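Ganglioside-induced differentiation-associated protein 2 (Homo sapiens, PDB 4UML) is of poorly defined function, probably in signalling, and its macro domain, the part crystallised here, belongs to a fold that commonly binds ADP-ribose and related nucleotides. Local coordinates at residues 179-191 and 211-225. Numbering follows the deposited sequence.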
loop_
_atom_site.group_PDB
_atom_site.type_symbol
_atom_site.label_atom_id
_atom_site.label_comp_id
_atom_site.label_asym_id
_atom_site.label_seq_id
_atom_site.Cartn_x
_atom_site.Cartn_y
_atom_site.Cartn_z
ATOM N N LEU A 179 -6.243 -4.858 -13.331
ATOM C CA LEU A 179 -5.568 -5.318 -12.130
ATOM C C LEU A 179 -4.131 -5.683 -12.366
ATOM O O LEU A 179 -3.255 -5.336 -11.586
ATOM C CB LEU A 179 -6.328 -6.487 -11.519
ATOM C CG LEU A 179 -5.663 -7.172 -10.316
ATOM C CD1 LEU A 179 -5.490 -6.190 -9.159
ATOM C CD2 LEU A 179 -6.511 -8.374 -9.912
ATOM N N GLU A 180 -3.864 -6.349 -13.470
ATOM C CA GLU A 180 -2.545 -6.836 -13.704
ATOM C C GLU A 180 -1.582 -5.680 -14.007
ATOM O O GLU A 180 -0.487 -5.635 -13.456
ATOM C CB GLU A 180 -2.563 -7.850 -14.830
ATOM C CG GLU A 180 -1.282 -8.628 -14.952
ATOM C CD GLU A 180 -1.503 -10.094 -15.312
ATOM O OE1 GLU A 180 -2.631 -10.642 -15.179
ATOM O OE2 GLU A 180 -0.503 -10.710 -15.706
ATOM N N ASP A 181 -2.002 -4.758 -14.873
ATOM C CA ASP A 181 -1.246 -3.533 -15.126
ATOM C C ASP A 181 -0.960 -2.784 -13.836
ATOM O O ASP A 181 0.146 -2.361 -13.612
ATOM C CB ASP A 181 -2.031 -2.590 -16.055
ATOM C CG ASP A 181 -2.137 -3.110 -17.463
ATOM O OD1 ASP A 181 -1.237 -3.860 -17.909
ATOM O OD2 ASP A 181 -3.113 -2.731 -18.138
ATOM N N ALA A 182 -1.975 -2.633 -12.999
ATOM C CA ALA A 182 -1.850 -1.911 -11.740
ATOM C C ALA A 182 -0.813 -2.546 -10.829
ATOM O O ALA A 182 -0.028 -1.847 -10.187
ATOM C CB ALA A 182 -3.179 -1.871 -11.012
ATOM N N THR A 183 -0.836 -3.866 -10.766
ATOM C CA THR A 183 0.078 -4.630 -9.929
ATOM C C THR A 183 1.527 -4.514 -10.393
ATOM O O THR A 183 2.437 -4.436 -9.564
ATOM C CB THR A 183 -0.357 -6.118 -9.850
ATOM O OG1 THR A 183 -1.719 -6.203 -9.399
ATOM C CG2 THR A 183 0.495 -6.848 -8.895
ATOM N N HIS A 184 1.764 -4.421 -11.697
ATOM C CA HIS A 184 3.130 -4.143 -12.159
ATOM C C HIS A 184 3.638 -2.835 -11.622
ATOM O O HIS A 184 4.775 -2.733 -11.201
ATOM C CB HIS A 184 3.208 -4.035 -13.669
ATOM C CG HIS A 184 3.210 -5.335 -14.374
ATOM N ND1 HIS A 184 4.344 -6.107 -14.488
ATOM C CD2 HIS A 184 2.227 -6.002 -15.016
ATOM C CE1 HIS A 184 4.060 -7.194 -15.185
ATOM N NE2 HIS A 184 2.778 -7.160 -15.504
ATOM N N ILE A 185 2.784 -1.816 -11.651
ATOM C CA ILE A 185 3.179 -0.492 -11.159
ATOM C C ILE A 185 3.485 -0.548 -9.671
ATOM O O ILE A 185 4.517 -0.056 -9.221
ATOM C CB ILE A 185 2.096 0.567 -11.489
ATOM C CG1 ILE A 185 1.986 0.686 -13.019
ATOM C CG2 ILE A 185 2.426 1.889 -10.837
ATOM C CD1 ILE A 185 0.788 1.455 -13.528
ATOM N N ALA A 186 2.601 -1.174 -8.903
ATOM C CA ALA A 186 2.784 -1.262 -7.463
ATOM C C ALA A 186 4.128 -1.952 -7.124
ATOM O O ALA A 186 4.947 -1.409 -6.370
ATOM C CB ALA A 186 1.627 -2.026 -6.833
ATOM N N LEU A 187 4.362 -3.122 -7.693
ATOM C CA LEU A 187 5.570 -3.879 -7.353
ATOM C C LEU A 187 6.841 -3.218 -7.861
ATOM O O LEU A 187 7.856 -3.184 -7.158
ATOM C CB LEU A 187 5.457 -5.307 -7.882
ATOM C CG LEU A 187 4.283 -6.107 -7.323
ATOM C CD1 LEU A 187 4.270 -7.484 -7.932
ATOM C CD2 LEU A 187 4.389 -6.179 -5.819
ATOM N N ARG A 188 6.803 -2.716 -9.089
ATOM C CA ARG A 188 7.982 -2.057 -9.666
ATOM C C ARG A 188 8.398 -0.844 -8.836
ATOM O O ARG A 188 9.579 -0.640 -8.496
ATOM C CB ARG A 188 7.672 -1.656 -11.110
ATOM C CG ARG A 188 8.842 -1.056 -11.873
ATOM C CD ARG A 188 8.425 -0.808 -13.321
ATOM N NE ARG A 188 7.460 0.290 -13.357
ATOM C CZ ARG A 188 6.422 0.388 -14.179
ATOM N NH1 ARG A 188 6.186 -0.537 -15.095
ATOM N NH2 ARG A 188 5.629 1.443 -14.088
ATOM N N THR A 189 7.415 -0.049 -8.440
ATOM C CA THR A 189 7.692 1.159 -7.664
ATOM C C THR A 189 8.279 0.836 -6.300
ATOM O O THR A 189 9.245 1.487 -5.811
ATOM C CB THR A 189 6.387 1.988 -7.500
ATOM O OG1 THR A 189 5.816 2.213 -8.794
ATOM C CG2 THR A 189 6.637 3.278 -6.789
ATOM N N VAL A 190 7.718 -0.164 -5.637
ATOM C CA VAL A 190 8.242 -0.531 -4.333
ATOM C C VAL A 190 9.646 -1.152 -4.480
ATOM O O VAL A 190 10.513 -0.916 -3.649
ATOM C CB VAL A 190 7.292 -1.507 -3.584
ATOM C CG1 VAL A 190 7.945 -2.114 -2.370
ATOM C CG2 VAL A 190 6.007 -0.800 -3.175
ATOM N N ARG A 191 9.829 -1.982 -5.499
ATOM C CA ARG A 191 11.164 -2.579 -5.747
ATOM C C ARG A 191 12.222 -1.478 -5.843
ATOM O O ARG A 191 13.189 -1.476 -5.084
ATOM C CB ARG A 191 11.152 -3.481 -6.978
ATOM C CG ARG A 191 12.537 -3.877 -7.480
ATOM C CD ARG A 191 13.249 -4.745 -6.463
ATOM N NE ARG A 191 14.693 -4.904 -6.717
ATOM C CZ ARG A 191 15.354 -6.066 -6.792
ATOM N NH1 ARG A 191 14.748 -7.254 -6.712
ATOM N NH2 ARG A 191 16.666 -6.032 -6.979
ATOM N N LEU A 211 -9.494 -11.634 -4.500
ATOM C CA LEU A 211 -9.520 -11.006 -5.805
ATOM C C LEU A 211 -8.097 -10.814 -6.380
ATOM O O LEU A 211 -7.855 -11.139 -7.551
ATOM C CB LEU A 211 -10.290 -9.680 -5.712
ATOM C CG LEU A 211 -10.479 -8.829 -6.976
ATOM C CD1 LEU A 211 -11.206 -9.576 -8.090
ATOM C CD2 LEU A 211 -11.232 -7.550 -6.633
ATOM N N GLU A 212 -7.147 -10.333 -5.562
ATOM C CA GLU A 212 -5.829 -9.910 -6.087
ATOM C C GLU A 212 -4.666 -10.847 -5.845
ATOM O O GLU A 212 -3.670 -10.760 -6.541
ATOM C CB GLU A 212 -5.439 -8.517 -5.531
ATOM C CG GLU A 212 -6.514 -7.449 -5.696
ATOM C CD GLU A 212 -7.334 -7.249 -4.443
ATOM O OE1 GLU A 212 -7.339 -8.167 -3.582
ATOM O OE2 GLU A 212 -7.953 -6.171 -4.316
ATOM N N GLU A 213 -4.770 -11.733 -4.847
ATOM C CA GLU A 213 -3.633 -12.569 -4.417
ATOM C C GLU A 213 -2.884 -13.264 -5.560
ATOM O O GLU A 213 -1.661 -13.183 -5.663
ATOM C CB GLU A 213 -4.116 -13.614 -3.380
ATOM C CG GLU A 213 -3.024 -14.519 -2.829
ATOM C CD GLU A 213 -3.514 -15.436 -1.712
ATOM O OE1 GLU A 213 -4.650 -15.949 -1.789
ATOM O OE2 GLU A 213 -2.761 -15.647 -0.743
ATOM N N GLY A 214 -3.614 -13.961 -6.430
ATOM C CA GLY A 214 -2.993 -14.718 -7.534
ATOM C C GLY A 214 -2.134 -13.858 -8.452
ATOM O O GLY A 214 -1.045 -14.253 -8.855
ATOM N N THR A 215 -2.609 -12.658 -8.756
ATOM C CA THR A 215 -1.842 -11.723 -9.592
ATOM C C THR A 215 -0.573 -11.287 -8.900
ATOM O O THR A 215 0.484 -11.229 -9.523
ATOM C CB THR A 215 -2.705 -10.514 -9.968
ATOM O OG1 THR A 215 -3.840 -10.968 -10.700
ATOM C CG2 THR A 215 -1.945 -9.480 -10.815
ATOM N N TYR A 216 -0.661 -10.989 -7.602
ATOM C CA TYR A 216 0.548 -10.671 -6.832
ATOM C C TYR A 216 1.521 -11.850 -6.791
ATOM O O TYR A 216 2.739 -11.674 -6.959
ATOM C CB TYR A 216 0.198 -10.209 -5.410
ATOM C CG TYR A 216 -0.110 -8.727 -5.346
ATOM C CD1 TYR A 216 -1.321 -8.252 -5.759
ATOM C CD2 TYR A 216 0.832 -7.808 -4.887
ATOM C CE1 TYR A 216 -1.615 -6.905 -5.726
ATOM C CE2 TYR A 216 0.543 -6.461 -4.851
ATOM C CZ TYR A 216 -0.693 -6.012 -5.263
ATOM O OH TYR A 216 -1.020 -4.664 -5.268
ATOM N N GLN A 217 0.988 -13.050 -6.598
ATOM C CA GLN A 217 1.834 -14.263 -6.575
ATOM C C GLN A 217 2.518 -14.442 -7.924
ATOM O O GLN A 217 3.723 -14.688 -7.991
ATOM C CB GLN A 217 0.990 -15.496 -6.220
ATOM C CG GLN A 217 0.423 -15.411 -4.813
ATOM C CD GLN A 217 -0.562 -16.517 -4.481
ATOM O OE1 GLN A 217 -1.354 -16.953 -5.312
ATOM N NE2 GLN A 217 -0.544 -16.948 -3.231
ATOM N N LYS A 218 1.735 -14.249 -8.988
ATOM C CA LYS A 218 2.248 -14.265 -10.352
ATOM C C LYS A 218 3.395 -13.281 -10.603
ATOM O O LYS A 218 4.398 -13.630 -11.203
ATOM C CB LYS A 218 1.110 -13.959 -11.325
ATOM C CG LYS A 218 1.492 -14.249 -12.762
ATOM C CD LYS A 218 0.449 -13.751 -13.734
ATOM C CE LYS A 218 1.100 -13.512 -15.085
ATOM N NZ LYS A 218 0.063 -13.365 -16.136
ATOM N N LEU A 219 3.251 -12.038 -10.148
ATOM C CA LEU A 219 4.216 -10.988 -10.489
ATOM C C LEU A 219 5.375 -10.761 -9.522
ATOM O O LEU A 219 6.397 -10.191 -9.903
ATOM C CB LEU A 219 3.456 -9.663 -10.703
ATOM C CG LEU A 219 2.336 -9.635 -11.759
ATOM C CD1 LEU A 219 1.882 -8.208 -12.077
ATOM C CD2 LEU A 219 2.726 -10.341 -13.048
ATOM N N LEU A 220 5.233 -11.156 -8.261
ATOM C CA LEU A 220 6.307 -10.974 -7.287
ATOM C C LEU A 220 7.684 -11.483 -7.734
ATOM O O LEU A 220 8.699 -10.774 -7.613
ATOM C CB LEU A 220 5.905 -11.607 -5.936
ATOM C CG LEU A 220 5.119 -10.658 -5.021
ATOM C CD1 LEU A 220 4.493 -11.425 -3.866
ATOM C CD2 LEU A 220 6.006 -9.522 -4.512
ATOM N N PRO A 221 7.728 -12.697 -8.296
ATOM C CA PRO A 221 9.000 -13.217 -8.814
ATOM C C PRO A 221 9.698 -12.344 -9.862
ATOM O O PRO A 221 10.912 -12.376 -9.942
ATOM C CB PRO A 221 8.601 -14.568 -9.435
ATOM C CG PRO A 221 7.332 -14.953 -8.775
ATOM C CD PRO A 221 6.620 -13.650 -8.504
ATOM N N LEU A 222 8.947 -11.563 -10.643
ATOM C CA LEU A 222 9.524 -10.702 -11.680
ATOM C C LEU A 222 10.232 -9.470 -11.103
ATOM O O LEU A 222 11.288 -9.038 -11.609
ATOM C CB LEU A 222 8.408 -10.331 -12.662
ATOM C CG LEU A 222 8.482 -9.239 -13.733
ATOM C CD1 LEU A 222 9.594 -9.459 -14.756
ATOM C CD2 LEU A 222 7.124 -9.184 -14.444
ATOM N N TYR A 223 9.667 -8.896 -10.037
ATOM C CA TYR A 223 10.256 -7.730 -9.388
ATOM C C TYR A 223 11.150 -8.091 -8.218
ATOM O O TYR A 223 12.033 -7.324 -7.872
ATOM C CB TYR A 223 9.148 -6.747 -8.966
ATOM C CG TYR A 223 8.434 -6.295 -10.195
ATOM C CD1 TYR A 223 9.023 -5.381 -11.034
ATOM C CD2 TYR A 223 7.232 -6.867 -10.583
ATOM C CE1 TYR A 223 8.415 -4.996 -12.195
ATOM C CE2 TYR A 223 6.614 -6.479 -11.748
ATOM C CZ TYR A 223 7.219 -5.546 -12.545
ATOM O OH TYR A 223 6.632 -5.159 -13.718
ATOM N N PHE A 224 10.952 -9.283 -7.656
ATOM C CA PHE A 224 11.721 -9.726 -6.498
ATOM C C PHE A 224 12.183 -11.180 -6.716
ATOM O O PHE A 224 11.744 -12.090 -6.007
ATOM C CB PHE A 224 10.874 -9.583 -5.220
ATOM C CG PHE A 224 10.454 -8.153 -4.921
ATOM C CD1 PHE A 224 11.264 -7.306 -4.181
ATOM C CD2 PHE A 224 9.238 -7.665 -5.383
ATOM C CE1 PHE A 224 10.878 -5.990 -3.910
ATOM C CE2 PHE A 224 8.847 -6.355 -5.112
ATOM C CZ PHE A 224 9.666 -5.523 -4.379
ATOM N N PRO A 225 13.036 -11.404 -7.742
ATOM C CA PRO A 225 13.538 -12.774 -7.979
ATOM C C PRO A 225 14.197 -13.375 -6.724
ATOM O O PRO A 225 14.956 -12.691 -6.032
ATOM C CB PRO A 225 14.575 -12.582 -9.094
ATOM C CG PRO A 225 14.947 -11.145 -9.063
ATOM C CD PRO A 225 13.711 -10.417 -8.605
HETATM O O HOH W 1 -2.552 -4.051 -7.564
HETATM O O HOH W 2 15.335 -9.830 -5.431
#
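Tyr223 OH meets His184 ND1 at 2.6 Å in a nearly straight hydrogen bond, the hydroxyl lying in the imidazole plane at the ring's edge, while the two rings stand rim to rim with planes at 80°. One face of the Tyr223 ring covers the backbone at Leu187 and Arg188 N, and Tyr223 CD2 lies 3.6 Å from Leu187 CB. Leu219 CD1 sits over the centre of the His184 ring, a CH-pi contact, and Leu222 CD2 touches CE1. Leu187 is a knob among Tyr216, Leu219, Leu220 and Tyr223, and Leu219 one among Glu180, Thr183, His184 and Leu187. These helices, crossing at -36°, flank strand 203-208 in sequence and pack beside the mixed sheet of the macro fold, Leu187 and Tyr216 touching that strand. Replacing Tyr223 by an alanine would probably leave His184 ND1 without this partner and open a gap beside Leu187. Thr183 turns its methyl CG2, opposite its own backbone N, over the Tyr216 ring; its OG1 bonds Leu179 O and a water shared with Tyr216 OH. Lys218 NZ forms a salt bridge with Glu180 OE2, 2.7 Å away, on that oxygen's syn side. Arg191 NH1 reaches Tyr223 O at 3.0 Å, while Glu195 pairs with Arg191 NE.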